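Local coordinates for protein triosephosphate isomerase (Trichomonas vaginalis, PDB 4O4V) that probably interconverts D-glyceraldehyde 3-phosphate and dihydroxyacetone phosphate, as a homodimeric TIM-barrel isomerase serving glycolysis and gluconeogenesis, at residues A[20-24]-A[49-54]; A[88-94]-A[120-125]; A[112-117]-A[151-155]; A[142-146]-A[189-193]; A[182-187]-A[221-227]. All blocks are in the same frame, centred on the assembly; numbering follows the deposited sequence.

Interaction 1 (A[20-24]-A[49-54]); sequences AEKLI and TLQQKL
The carboxylate atom E21 OE2 is approached by a water and by K53 of the neighbouring helix. The water donates to E21 OE2 at 2.6 Å, and the ammonium atom K53 NZ stands 3.8 Å from the same OE2, a long salt bridge. That water also hydrogen-bonds T49 OG1 at 2.8 Å and makes only a weak bond to K53 NZ. E21 reaches this site with its chain extended beyond CG (chi2 170°), while the K53 chain bends at its last torsion (chi4 67°).

Beneath the polar group hydrocarbon contacts predominate; those of T49 and L50, each modelled in two conformers, hold for the conformer described. E21 and T49 cross at about a right angle, with E21 CG 3.8 Å from T49 CG2. I24 is the main wedge: its CG1 meets L50 CD1 at 3.6 Å, and its CD1 touches T49 CG2. I24 CG2 packs 3.7 Å from K53 O, whose hydrogen bond comes from N28 ND2. The segment axes pass 10.4 Å apart at -31°. The CA atoms of I24 and L54 are 6.0 Å apart, at the end of helix 47-53. L50 and L54 continue inward onto V40 and V60. The chemistry implies a division of labour: hydrocarbon branches supply the close fit, whereas the long ion pair and its water are consistent with a pliable, hydrated electrostatic link at the surface.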
# COMPACT_ATOMS: atom_id res chain seq x y z
N ALA A 20 10.16 -9.05 -12.56
CA ALA A 20 9.81 -7.72 -13.05
C ALA A 20 10.83 -7.27 -14.08
O ALA A 20 10.48 -6.71 -15.11
CB ALA A 20 9.75 -6.75 -11.91
N GLU A 21 12.11 -7.52 -13.82
CA GLU A 21 13.16 -7.12 -14.75
C GLU A 21 13.06 -7.88 -16.06
O GLU A 21 13.29 -7.30 -17.13
CB GLU A 21 14.53 -7.26 -14.12
CG GLU A 21 14.80 -6.22 -13.03
CD GLU A 21 16.05 -6.47 -12.23
OE1 GLU A 21 16.55 -7.62 -12.20
OE2 GLU A 21 16.53 -5.51 -11.61
N LYS A 22 12.72 -9.16 -16.01
CA LYS A 22 12.53 -9.93 -17.24
C LYS A 22 11.37 -9.37 -18.06
O LYS A 22 11.44 -9.28 -19.28
CB LYS A 22 12.29 -11.40 -16.88
N LEU A 23 10.28 -9.03 -17.39
CA LEU A 23 9.12 -8.47 -18.09
C LEU A 23 9.51 -7.15 -18.75
O LEU A 23 9.12 -6.89 -19.90
CB LEU A 23 8.00 -8.25 -17.09
CG LEU A 23 6.69 -7.65 -17.60
CD1 LEU A 23 6.21 -8.33 -18.85
CD2 LEU A 23 5.66 -7.78 -16.50
N ILE A 24 10.24 -6.31 -18.06
CA ILE A 24 10.69 -5.05 -18.62
C ILE A 24 11.55 -5.26 -19.86
O ILE A 24 11.41 -4.56 -20.87
CB ILE A 24 11.46 -4.23 -17.58
CG1 ILE A 24 10.50 -3.76 -16.48
CG2 ILE A 24 12.15 -3.01 -18.22
CD1 ILE A 24 11.22 -3.34 -15.18
N THR A 49 12.68 0.26 -10.01
CA THR A 49 13.21 -0.61 -11.06
C THR A 49 12.61 -0.20 -12.39
O THR A 49 13.31 -0.01 -13.39
CB THR A 49 12.83 -2.09 -10.82
OG1 THR A 49 13.47 -2.56 -9.64
CG2 THR A 49 13.27 -2.97 -11.95
N LEU A 50 11.30 -0.10 -12.39
CA LEU A 50 10.55 0.12 -13.61
C LEU A 50 10.87 1.49 -14.21
O LEU A 50 11.08 1.63 -15.41
CB LEU A 50 9.04 -0.08 -13.34
CG LEU A 50 8.06 0.00 -14.51
CD1 LEU A 50 8.34 -1.03 -15.56
CD2 LEU A 50 6.66 -0.13 -14.03
N GLN A 51 10.94 2.51 -13.37
CA GLN A 51 11.29 3.84 -13.78
C GLN A 51 12.70 3.89 -14.34
O GLN A 51 12.94 4.57 -15.36
CB GLN A 51 11.09 4.84 -12.64
CG GLN A 51 11.43 6.29 -13.01
CD GLN A 51 10.47 6.91 -14.00
OE1 GLN A 51 9.38 6.40 -14.24
NE2 GLN A 51 10.87 8.02 -14.58
N GLN A 52 13.65 3.21 -13.71
CA GLN A 52 15.02 3.16 -14.19
C GLN A 52 15.15 2.46 -15.54
O GLN A 52 15.87 2.94 -16.43
CB GLN A 52 15.89 2.46 -13.16
N LYS A 53 14.46 1.34 -15.72
CA LYS A 53 14.75 0.43 -16.82
C LYS A 53 13.77 0.44 -17.98
O LYS A 53 14.12 0.01 -19.07
CB LYS A 53 14.87 -0.98 -16.29
CG LYS A 53 16.03 -1.14 -15.35
CD LYS A 53 16.14 -2.56 -14.79
CE LYS A 53 17.37 -2.74 -13.89
NZ LYS A 53 17.28 -1.96 -12.62
N LEU A 54 12.54 0.90 -17.79
CA LEU A 54 11.55 0.84 -18.86
C LEU A 54 11.85 1.87 -19.94
O LEU A 54 12.25 3.01 -19.65
CB LEU A 54 10.15 1.11 -18.29
CG LEU A 54 9.01 0.96 -19.30
CD1 LEU A 54 8.87 -0.51 -19.76
CD2 LEU A 54 7.72 1.48 -18.67
O HOH W 1 16.04 -3.68 -9.88

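Interaction 2 (A[88-94]-A[120-125])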
# COMPACT_ATOMS: atom_id res chain seq x y z
N GLU A 88 4.71 9.90 -12.98
CA GLU A 88 3.69 10.91 -13.20
C GLU A 88 2.25 10.42 -13.14
O GLU A 88 1.34 11.25 -13.27
CB GLU A 88 3.90 11.57 -14.61
CG GLU A 88 5.38 11.80 -15.09
CD GLU A 88 5.51 12.09 -16.61
OE1 GLU A 88 4.47 12.35 -17.28
OE2 GLU A 88 6.66 12.04 -17.13
N TRP A 89 2.02 9.11 -13.08
CA TRP A 89 0.70 8.51 -13.21
C TRP A 89 0.37 7.70 -11.98
O TRP A 89 1.22 7.10 -11.34
CB TRP A 89 0.67 7.55 -14.39
CG TRP A 89 0.53 8.18 -15.75
CD1 TRP A 89 1.54 8.50 -16.61
CD2 TRP A 89 -0.69 8.57 -16.39
NE1 TRP A 89 1.02 9.04 -17.75
CE2 TRP A 89 -0.34 9.12 -17.64
CE3 TRP A 89 -2.04 8.52 -16.03
CZ2 TRP A 89 -1.28 9.62 -18.52
CZ3 TRP A 89 -2.99 9.02 -16.91
CH2 TRP A 89 -2.60 9.55 -18.15
N THR A 90 -0.94 7.61 -11.70
CA THR A 90 -1.48 6.60 -10.80
C THR A 90 -2.84 6.13 -11.27
O THR A 90 -3.63 6.91 -11.83
CB THR A 90 -1.58 7.08 -9.33
OG1 THR A 90 -1.89 5.97 -8.47
CG2 THR A 90 -2.56 8.20 -9.15
N ILE A 91 -3.14 4.87 -11.01
CA ILE A 91 -4.52 4.35 -11.03
C ILE A 91 -5.21 4.74 -9.75
O ILE A 91 -4.58 4.76 -8.69
CB ILE A 91 -4.51 2.81 -11.21
CG1 ILE A 91 -3.77 2.41 -12.49
CG2 ILE A 91 -5.92 2.22 -11.20
CD1 ILE A 91 -3.54 0.92 -12.64
N LEU A 92 -6.51 5.04 -9.83
CA LEU A 92 -7.36 5.27 -8.66
C LEU A 92 -8.67 4.55 -8.82
O LEU A 92 -9.24 4.52 -9.91
CB LEU A 92 -7.66 6.77 -8.48
CG LEU A 92 -6.48 7.67 -8.11
CD1 LEU A 92 -6.94 9.11 -8.04
CD2 LEU A 92 -5.89 7.23 -6.80
N GLY A 93 -9.19 4.03 -7.72
CA GLY A 93 -10.54 3.50 -7.70
C GLY A 93 -10.75 2.17 -8.42
O GLY A 93 -11.87 1.80 -8.75
N HIS A 94 -9.68 1.42 -8.62
CA HIS A 94 -9.80 0.10 -9.23
C HIS A 94 -10.79 -0.72 -8.43
O HIS A 94 -10.84 -0.65 -7.19
CB HIS A 94 -8.44 -0.58 -9.25
CG HIS A 94 -8.41 -1.78 -10.11
ND1 HIS A 94 -8.86 -3.01 -9.72
CD2 HIS A 94 -8.03 -1.90 -11.40
CE1 HIS A 94 -8.78 -3.83 -10.75
NE2 HIS A 94 -8.25 -3.18 -11.77
N MET A 120 0.11 15.00 -10.73
CA MET A 120 -0.11 13.67 -11.26
C MET A 120 -1.13 13.69 -12.35
O MET A 120 -1.96 14.59 -12.48
CB MET A 120 -0.65 12.74 -10.19
CG MET A 120 0.27 12.60 -9.03
SD MET A 120 1.84 11.82 -9.42
CE MET A 120 1.41 10.13 -9.84
N LYS A 121 -1.09 12.62 -13.11
CA LYS A 121 -2.16 12.23 -14.00
C LYS A 121 -2.80 10.97 -13.46
O LYS A 121 -2.11 10.16 -12.81
CB LYS A 121 -1.60 11.96 -15.40
CG LYS A 121 -0.88 13.16 -16.01
CD LYS A 121 -0.28 12.83 -17.37
CE LYS A 121 0.42 14.04 -18.01
NZ LYS A 121 0.71 13.75 -19.43
N ILE A 122 -4.10 10.79 -13.70
CA ILE A 122 -4.83 9.71 -13.09
C ILE A 122 -5.59 8.87 -14.08
O ILE A 122 -6.11 9.39 -15.09
CB ILE A 122 -5.81 10.20 -11.98
CG1 ILE A 122 -6.98 11.03 -12.52
CG2 ILE A 122 -5.05 10.98 -10.91
CD1 ILE A 122 -8.02 11.45 -11.46
N ILE A 123 -5.68 7.57 -13.79
CA ILE A 123 -6.58 6.65 -14.46
C ILE A 123 -7.63 6.30 -13.43
O ILE A 123 -7.37 5.51 -12.49
CB ILE A 123 -5.87 5.40 -14.97
CG1 ILE A 123 -4.72 5.73 -15.93
CG2 ILE A 123 -6.87 4.44 -15.62
CD1 ILE A 123 -3.75 4.59 -16.14
N TYR A 124 -8.80 6.90 -13.55
CA TYR A 124 -9.86 6.79 -12.54
C TYR A 124 -10.86 5.72 -12.98
O TYR A 124 -11.43 5.83 -14.08
CB TYR A 124 -10.56 8.14 -12.35
CG TYR A 124 -11.43 8.22 -11.12
CD1 TYR A 124 -12.73 7.80 -11.14
CD2 TYR A 124 -10.91 8.70 -9.93
CE1 TYR A 124 -13.54 7.91 -9.98
CE2 TYR A 124 -11.69 8.81 -8.80
CZ TYR A 124 -12.99 8.41 -8.83
OH TYR A 124 -13.73 8.57 -7.67
N CYS A 125 -11.07 4.70 -12.17
CA CYS A 125 -11.88 3.55 -12.54
C CYS A 125 -13.26 3.60 -11.95
O CYS A 125 -13.46 4.06 -10.83
CB CYS A 125 -11.17 2.27 -12.05
SG CYS A 125 -9.50 2.01 -12.67
O HOH W 2 2.78 11.75 -19.58
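W89 and K121 touch face to chain: K121 CB lies over the six-membered ring of the indole, 3.5 Å from its centroid and 9° off the normal, a CH-pi contact. The lysine runs extended beyond CG, which lays CD 3.6 Å from W89 CZ2. On the same sheet face W89 CZ3 meets I123 CG1 at 3.8 Å. L92 CD1 packs on I122 CG2 on the other face, beside helix 105-117.

These pairings are fixed by the backbone. Five parallel-sheet bonds alternate between the two strands, from K121 N to E88 O (2.8 Å, 168° at the hydrogen) through to C125 N and L92 O (2.9 Å). Farther out, a water bridges E88 OE1 and K121 NZ, whose charged atoms stand 4.6 Å apart, while K59 takes E88 OE2 in a salt bridge. At the C-terminal end R98 donates to a carbonyl of each segment, through NE to G93 O and through NH2 to C125 O. H94 caps the following helix through ND1 to E96 N.

Neighbouring parallel strands joined through intervening helix 105-117 form the beta-alpha-beta crossover from which the TIM barrel is built.

Interaction 3 (A[112-117]-A[151-155]); sequences AKFALE and PAIPA
The puckered pyrrolidine ring of P154 presents its CD and CG atoms to the helix. L116 meets it at about a right angle, with CB 3.7 Å from P154 CD, and L116 CD1 comes almost as near to that same CD. P154 CG also reaches past L116 toward the backbone N of E117, at 4.2 Å. The flat group here is the E117 carboxylate: K113 NZ donates to E117 OE1 at 2.9 Å on its syn lone pair, a salt bridge between residues one helical turn apart. K113 CG lies anti to the backbone N (chi1 -180°) and the chain bends at chi4, which carries the ammonium group away from residues 151-155 and over to E117.

The methylene base of K113 stays behind in the contact. Its CB sits 3.4 Å from A152 O, an approach of carbon to carbonyl that adds to the neighbouring meeting of A112 CB with A152 CB at 4.3 Å. On the inner side, L116 CD1 closes on I153 CD1 at 3.6 Å; I153 starts out away from the helix, but a bend at chi2 (-50°) brings the terminal methyl back.

Largely apolar contacts thus set residues 151-155, which follow helix 138-149, against the last turns of helix 105-117. Below them L116 rests on I122 and V161, and I153 on V161, so the contact spans the N-terminal ends of adjacent barrel strands 121-126 and 161-165.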
# COMPACT_ATOMS: atom_id res chain seq x y z
N ALA A 112 -8.20 11.80 -6.00
CA ALA A 112 -8.13 12.39 -7.33
C ALA A 112 -7.76 13.87 -7.26
O ALA A 112 -6.90 14.34 -8.00
CB ALA A 112 -9.46 12.23 -8.06
N LYS A 113 -8.41 14.61 -6.35
CA LYS A 113 -8.11 16.02 -6.20
C LYS A 113 -6.65 16.21 -5.78
O LYS A 113 -5.95 17.06 -6.35
CB LYS A 113 -9.04 16.63 -5.16
CG LYS A 113 -8.82 18.12 -4.90
CD LYS A 113 -9.86 18.69 -3.93
CE LYS A 113 -9.72 20.21 -3.70
NZ LYS A 113 -8.49 20.54 -2.98
N PHE A 114 -6.21 15.47 -4.77
CA PHE A 114 -4.86 15.63 -4.25
C PHE A 114 -3.82 15.26 -5.30
O PHE A 114 -2.84 15.99 -5.49
CB PHE A 114 -4.66 14.80 -2.98
CG PHE A 114 -3.33 15.00 -2.36
CD1 PHE A 114 -3.06 16.14 -1.67
CD2 PHE A 114 -2.32 14.05 -2.49
CE1 PHE A 114 -1.81 16.36 -1.12
CE2 PHE A 114 -1.09 14.26 -1.94
CZ PHE A 114 -0.84 15.41 -1.27
N ALA A 115 -4.04 14.16 -6.01
CA ALA A 115 -3.08 13.75 -7.04
C ALA A 115 -2.97 14.82 -8.15
O ALA A 115 -1.86 15.24 -8.52
CB ALA A 115 -3.47 12.42 -7.62
N LEU A 116 -4.11 15.26 -8.66
CA LEU A 116 -4.13 16.24 -9.76
C LEU A 116 -3.54 17.56 -9.34
O LEU A 116 -2.74 18.16 -10.09
CB LEU A 116 -5.54 16.41 -10.31
CG LEU A 116 -6.06 15.19 -11.07
CD1 LEU A 116 -7.55 15.27 -11.22
CD2 LEU A 116 -5.36 15.02 -12.42
N GLU A 117 -3.87 18.04 -8.14
CA GLU A 117 -3.36 19.35 -7.75
C GLU A 117 -1.88 19.29 -7.47
O GLU A 117 -1.22 20.35 -7.46
CB GLU A 117 -4.21 19.96 -6.61
CG GLU A 117 -3.97 19.38 -5.32
CD GLU A 117 -5.07 19.67 -4.29
OE1 GLU A 117 -6.08 20.35 -4.59
OE2 GLU A 117 -4.91 19.19 -3.15
N PRO A 151 -16.50 16.82 -9.31
CA PRO A 151 -16.13 18.01 -8.53
C PRO A 151 -14.72 17.95 -7.95
O PRO A 151 -14.20 18.96 -7.49
CB PRO A 151 -17.15 18.05 -7.38
CG PRO A 151 -18.15 16.96 -7.66
CD PRO A 151 -17.66 16.10 -8.75
N ALA A 152 -14.10 16.78 -7.95
CA ALA A 152 -12.73 16.62 -7.47
C ALA A 152 -11.71 17.15 -8.47
O ALA A 152 -10.59 17.49 -8.09
CB ALA A 152 -12.43 15.18 -7.15
N ILE A 153 -12.07 17.22 -9.75
CA ILE A 153 -11.10 17.57 -10.77
C ILE A 153 -10.82 19.07 -10.70
O ILE A 153 -11.72 19.90 -10.96
CB ILE A 153 -11.59 17.18 -12.19
CG1 ILE A 153 -12.05 15.71 -12.23
CG2 ILE A 153 -10.52 17.51 -13.20
CD1 ILE A 153 -11.06 14.70 -11.65
N PRO A 154 -9.59 19.50 -10.37
CA PRO A 154 -9.35 20.95 -10.28
C PRO A 154 -9.47 21.62 -11.61
O PRO A 154 -9.34 21.00 -12.68
CB PRO A 154 -7.91 21.05 -9.75
CG PRO A 154 -7.62 19.71 -9.16
CD PRO A 154 -8.42 18.73 -9.96
N ALA A 155 -9.73 22.92 -11.54
CA ALA A 155 -9.82 23.75 -12.73
C ALA A 155 -8.59 23.53 -13.59
O ALA A 155 -7.45 23.57 -13.10
CB ALA A 155 -9.93 25.22 -12.33

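Interaction 4 (A[142-146]-A[189-193])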
# COMPACT_ATOMS: atom_id res chain seq x y z
N VAL A 142 -23.10 3.99 -12.68
CA VAL A 142 -21.86 4.59 -13.18
C VAL A 142 -21.96 6.11 -13.15
O VAL A 142 -21.00 6.80 -12.77
CB VAL A 142 -21.54 4.02 -14.55
CG1 VAL A 142 -20.43 4.82 -15.22
CG2 VAL A 142 -21.17 2.55 -14.47
N SER A 143 -23.12 6.66 -13.46
CA SER A 143 -23.27 8.11 -13.37
C SER A 143 -23.03 8.62 -11.95
O SER A 143 -22.37 9.65 -11.77
CB SER A 143 -24.64 8.57 -13.87
OG SER A 143 -24.70 9.99 -13.99
N ALA A 144 -23.55 7.95 -10.94
CA ALA A 144 -23.31 8.39 -9.58
C ALA A 144 -21.82 8.41 -9.28
O ALA A 144 -21.33 9.32 -8.61
CB ALA A 144 -24.06 7.50 -8.58
N GLN A 145 -21.09 7.39 -9.74
CA GLN A 145 -19.65 7.34 -9.51
C GLN A 145 -18.94 8.50 -10.21
O GLN A 145 -18.04 9.15 -9.63
CB GLN A 145 -19.07 6.02 -10.00
CG GLN A 145 -19.55 4.81 -9.21
CD GLN A 145 -18.84 3.56 -9.65
OE1 GLN A 145 -18.80 3.24 -10.85
NE2 GLN A 145 -18.24 2.85 -8.71
N ILE A 146 -19.27 8.73 -11.47
CA ILE A 146 -18.64 9.81 -12.24
C ILE A 146 -19.02 11.17 -11.67
O ILE A 146 -18.19 12.08 -11.62
CB ILE A 146 -18.97 9.69 -13.73
CG1 ILE A 146 -18.42 8.38 -14.32
CG2 ILE A 146 -18.46 10.94 -14.51
CD1 ILE A 146 -16.93 8.27 -14.39
N ILE A 189 -20.53 6.99 -20.42
CA ILE A 189 -19.64 7.87 -19.67
C ILE A 189 -19.36 9.18 -20.43
O ILE A 189 -19.38 10.25 -19.85
CB ILE A 189 -18.33 7.12 -19.33
CG1 ILE A 189 -18.62 5.96 -18.36
CG2 ILE A 189 -17.32 8.09 -18.73
CD1 ILE A 189 -17.52 4.96 -18.25
N ARG A 190 -19.10 9.07 -21.72
CA ARG A 190 -18.84 10.27 -22.51
C ARG A 190 -20.03 11.21 -22.48
O ARG A 190 -19.85 12.43 -22.36
CB ARG A 190 -18.46 9.94 -23.95
CG ARG A 190 -17.75 11.09 -24.66
CD ARG A 190 -17.21 10.78 -26.04
NE ARG A 190 -16.38 9.58 -26.03
CZ ARG A 190 -15.14 9.49 -25.55
NH1 ARG A 190 -14.50 10.50 -25.08
NH2 ARG A 190 -14.55 8.28 -25.54
N ASP A 191 -21.23 10.66 -22.55
CA ASP A 191 -22.42 11.51 -22.51
C ASP A 191 -22.65 12.15 -21.14
O ASP A 191 -23.14 13.28 -21.06
CB ASP A 191 -23.64 10.73 -22.96
CG ASP A 191 -23.66 10.48 -24.45
OD1 ASP A 191 -22.91 11.15 -25.21
OD2 ASP A 191 -24.45 9.60 -24.86
N ILE A 192 -22.31 11.45 -20.07
CA ILE A 192 -22.36 12.07 -18.74
C ILE A 192 -21.40 13.27 -18.69
O ILE A 192 -21.74 14.35 -18.21
CB ILE A 192 -22.01 11.05 -17.65
CG1 ILE A 192 -23.10 9.97 -17.53
CG2 ILE A 192 -21.79 11.75 -16.31
CD1 ILE A 192 -22.62 8.67 -16.92
N LEU A 193 -20.16 13.06 -19.13
CA LEU A 193 -19.22 14.16 -19.19
C LEU A 193 -19.78 15.31 -20.01
O LEU A 193 -19.72 16.47 -19.59
CB LEU A 193 -17.87 13.74 -19.79
CG LEU A 193 -17.08 12.72 -18.98
CD1 LEU A 193 -15.81 12.38 -19.75
CD2 LEU A 193 -16.73 13.25 -17.59
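I192 carries the tight part of this contact, setting its CD1 against the backbone and side chain of S143, 3.7 Å from both S143 CA and S143 CB. The extended end of I192 (chi2 157°) is what projects CD1 this far, and the match falls where the two backbones are nearest, with the S143 and I192 CA atoms 6.7 Å apart. A second close point lies one step inward: V142 and I189 cross at about a right angle and touch through their CG1 atoms at 3.8 Å. One turn farther along, I146 CG2 meets I192 CG2 at 3.9 Å; this I146 branch is anti to the backbone N because chi1 (-63°) places CG1 beside it.

Helices 138-149 and 179-197 are outer helices of the TIM barrel, and their short segments here pass 10.3 Å apart at a crossing angle of -47°. The buried side rests on the strands: V142 and I189 both reach C126 and Y165, while I146 and L193 both reach I163.

Fit is looser on this buried side, along the rest of I146. Its CD1 is 4.4 Å from I189 CG2, and its CG2 is 4.2 Å from L193 CD2, so these methyl groups share a hydrophobic layer without close meshing. The close S143-I192 fit lies instead at the partly exposed edge of the contact. There S143 OG passes alongside I192 CG1 at 3.9 Å as a plain packing neighbour, and its polar bond is made to E147 OE2 within its own helix.

Interaction 5 (A[182-187]-A[221-227]); sequences AQEMCK and LAACPDV. With NA (sodium ion), chain B.
Q183 grips D226 with both ends of its amide, beside a turn whose backbone wraps a sodium ion. Q183 OE1 accepts the backbone D226 N at 2.9 Å, in the carbonyl plane and on a lone pair, while Q183 NE2 donates to D226 OD2 at 2.8 Å on that oxygen's anti lone pair. The carboxylate oxygen is 6° out of the amide plane, although the amide and carboxylate planes themselves are turned 44° apart. A bend at chi2 (58°) folds the glutamine so that both amide atoms face the loop, and the two opposed bonds fix its flip. P225 CD packs at 3.3 Å from Q183 OE1.

The charge on D226 has further partners. OD1 takes a water that also binds K187 NZ, and forms a salt bridge with R190 NE; K187 NZ in turn pairs with D191. Deeper in, the contact becomes apolar: A182 CB presses on L221 CD2 at 3.5 Å, and C186 SG lies 3.9 Å from V227 CG2.

On the far side of the turn, carbonyls from the helix end (A222) and from the first and last residues of the turn (C224, V227) converge on the sodium ion, V227 O at 2.3 Å. S251 OG and a water that also donates to P225 O complete the site. The amide clamp holds the loop's other flank to helix 179-197. The arrangement is a type I beta turn, C224 to V227, at a sodium site built mainly of backbone carbonyls, between helix 218-222 and strand 229-232 of the TIM barrel.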
# COMPACT_ATOMS: atom_id res chain seq x y z
N ALA A 182 -19.14 -3.00 -24.11
CA ALA A 182 -18.03 -2.09 -23.90
C ALA A 182 -18.31 -0.72 -24.54
O ALA A 182 -18.16 0.33 -23.92
CB ALA A 182 -16.74 -2.68 -24.46
N GLN A 183 -18.70 -0.75 -25.80
CA GLN A 183 -19.01 0.48 -26.52
C GLN A 183 -20.12 1.24 -25.83
O GLN A 183 -20.04 2.45 -25.63
CB GLN A 183 -19.40 0.16 -27.96
CG GLN A 183 -20.15 1.26 -28.70
CD GLN A 183 -19.39 2.55 -28.77
OE1 GLN A 183 -18.15 2.59 -28.81
NE2 GLN A 183 -20.14 3.65 -28.81
N GLU A 184 -21.18 0.54 -25.45
CA GLU A 184 -22.32 1.21 -24.86
C GLU A 184 -21.96 1.92 -23.57
O GLU A 184 -22.40 3.05 -23.34
CB GLU A 184 -23.45 0.22 -24.57
N MET A 185 -21.17 1.29 -22.72
CA MET A 185 -20.84 1.92 -21.43
C MET A 185 -19.83 3.04 -21.58
O MET A 185 -19.92 4.04 -20.87
CB MET A 185 -20.36 0.89 -20.41
CG MET A 185 -21.47 -0.10 -20.00
SD MET A 185 -23.00 0.63 -19.44
CE MET A 185 -22.50 1.23 -17.84
N CYS A 186 -18.88 2.91 -22.51
CA CYS A 186 -17.97 4.04 -22.76
C CYS A 186 -18.72 5.24 -23.30
O CYS A 186 -18.44 6.38 -22.90
CB CYS A 186 -16.83 3.59 -23.67
SG CYS A 186 -15.67 2.44 -22.88
N LYS A 187 -19.71 5.00 -24.16
CA LYS A 187 -20.57 6.08 -24.64
C LYS A 187 -21.41 6.70 -23.51
O LYS A 187 -21.56 7.92 -23.43
CB LYS A 187 -21.48 5.55 -25.75
CG LYS A 187 -22.47 6.58 -26.31
CD LYS A 187 -21.87 7.89 -26.76
CE LYS A 187 -22.89 8.71 -27.58
NZ LYS A 187 -22.40 10.09 -27.81
N LEU A 221 -12.61 -4.58 -30.05
CA LEU A 221 -12.89 -3.57 -29.04
C LEU A 221 -12.34 -2.21 -29.42
O LEU A 221 -13.01 -1.18 -29.27
CB LEU A 221 -12.36 -4.01 -27.68
CG LEU A 221 -13.15 -5.12 -26.98
CD1 LEU A 221 -12.29 -5.79 -25.92
CD2 LEU A 221 -14.39 -4.52 -26.33
N ALA A 222 -11.11 -2.19 -29.92
CA ALA A 222 -10.48 -0.92 -30.28
C ALA A 222 -11.28 -0.17 -31.32
O ALA A 222 -11.33 1.06 -31.33
CB ALA A 222 -9.05 -1.19 -30.79
N ALA A 223 -11.87 -0.89 -32.26
CA ALA A 223 -12.65 -0.28 -33.33
C ALA A 223 -13.91 0.39 -32.84
O ALA A 223 -14.48 1.21 -33.58
CB ALA A 223 -12.99 -1.33 -34.38
N CYS A 224 -14.39 0.11 -31.65
CA CYS A 224 -15.59 0.78 -31.16
C CYS A 224 -15.33 2.28 -31.03
O CYS A 224 -14.28 2.70 -30.55
CB CYS A 224 -15.95 0.22 -29.80
SG CYS A 224 -16.47 -1.49 -29.76
N PRO A 225 -16.30 3.11 -31.47
CA PRO A 225 -16.00 4.55 -31.58
C PRO A 225 -15.74 5.25 -30.25
O PRO A 225 -14.99 6.22 -30.21
CB PRO A 225 -17.24 5.11 -32.27
CG PRO A 225 -18.29 4.11 -32.07
CD PRO A 225 -17.60 2.76 -32.06
N ASP A 226 -16.38 4.82 -29.17
CA ASP A 226 -16.17 5.48 -27.88
C ASP A 226 -15.13 4.84 -26.99
O ASP A 226 -14.88 5.33 -25.89
CB ASP A 226 -17.47 5.69 -27.16
CG ASP A 226 -18.32 6.73 -27.86
OD1 ASP A 226 -18.11 7.94 -27.63
OD2 ASP A 226 -19.18 6.33 -28.68
N VAL A 227 -14.56 3.72 -27.44
CA VAL A 227 -13.49 3.05 -26.72
C VAL A 227 -12.16 3.62 -27.19
O VAL A 227 -11.77 3.46 -28.35
CB VAL A 227 -13.55 1.51 -26.96
CG1 VAL A 227 -12.35 0.81 -26.31
CG2 VAL A 227 -14.83 0.95 -26.41
NA NA B . -11.99 3.20 -30.63
O HOH W 3 -19.77 9.88 -28.62
O HOH W 4 -12.47 5.48 -31.13

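How the interactions relate
Interaction 2 is the buried centre, about 6 Å from contact centre to chain centre and held by strand-to-strand backbone bonds; the other four centres lie 15 to 20 Å out, among the helices and loops around the barrel. Of these, interaction 4 is also buried, whereas 1, 3 and 5 are partly buried. Interactions 1 and 4 are both helix-helix contacts, but the former carries a hydrated ion pair and the latter meets mainly through apolar branches. Interaction 3 touches interaction 2 directly, A112 and L116 packing on I122, since helix 105-117 leads into strand 121-126. Interactions 4 and 5 share helix 179-197 and are joined by the R190-D226 salt bridge; only interaction 5 includes a metal.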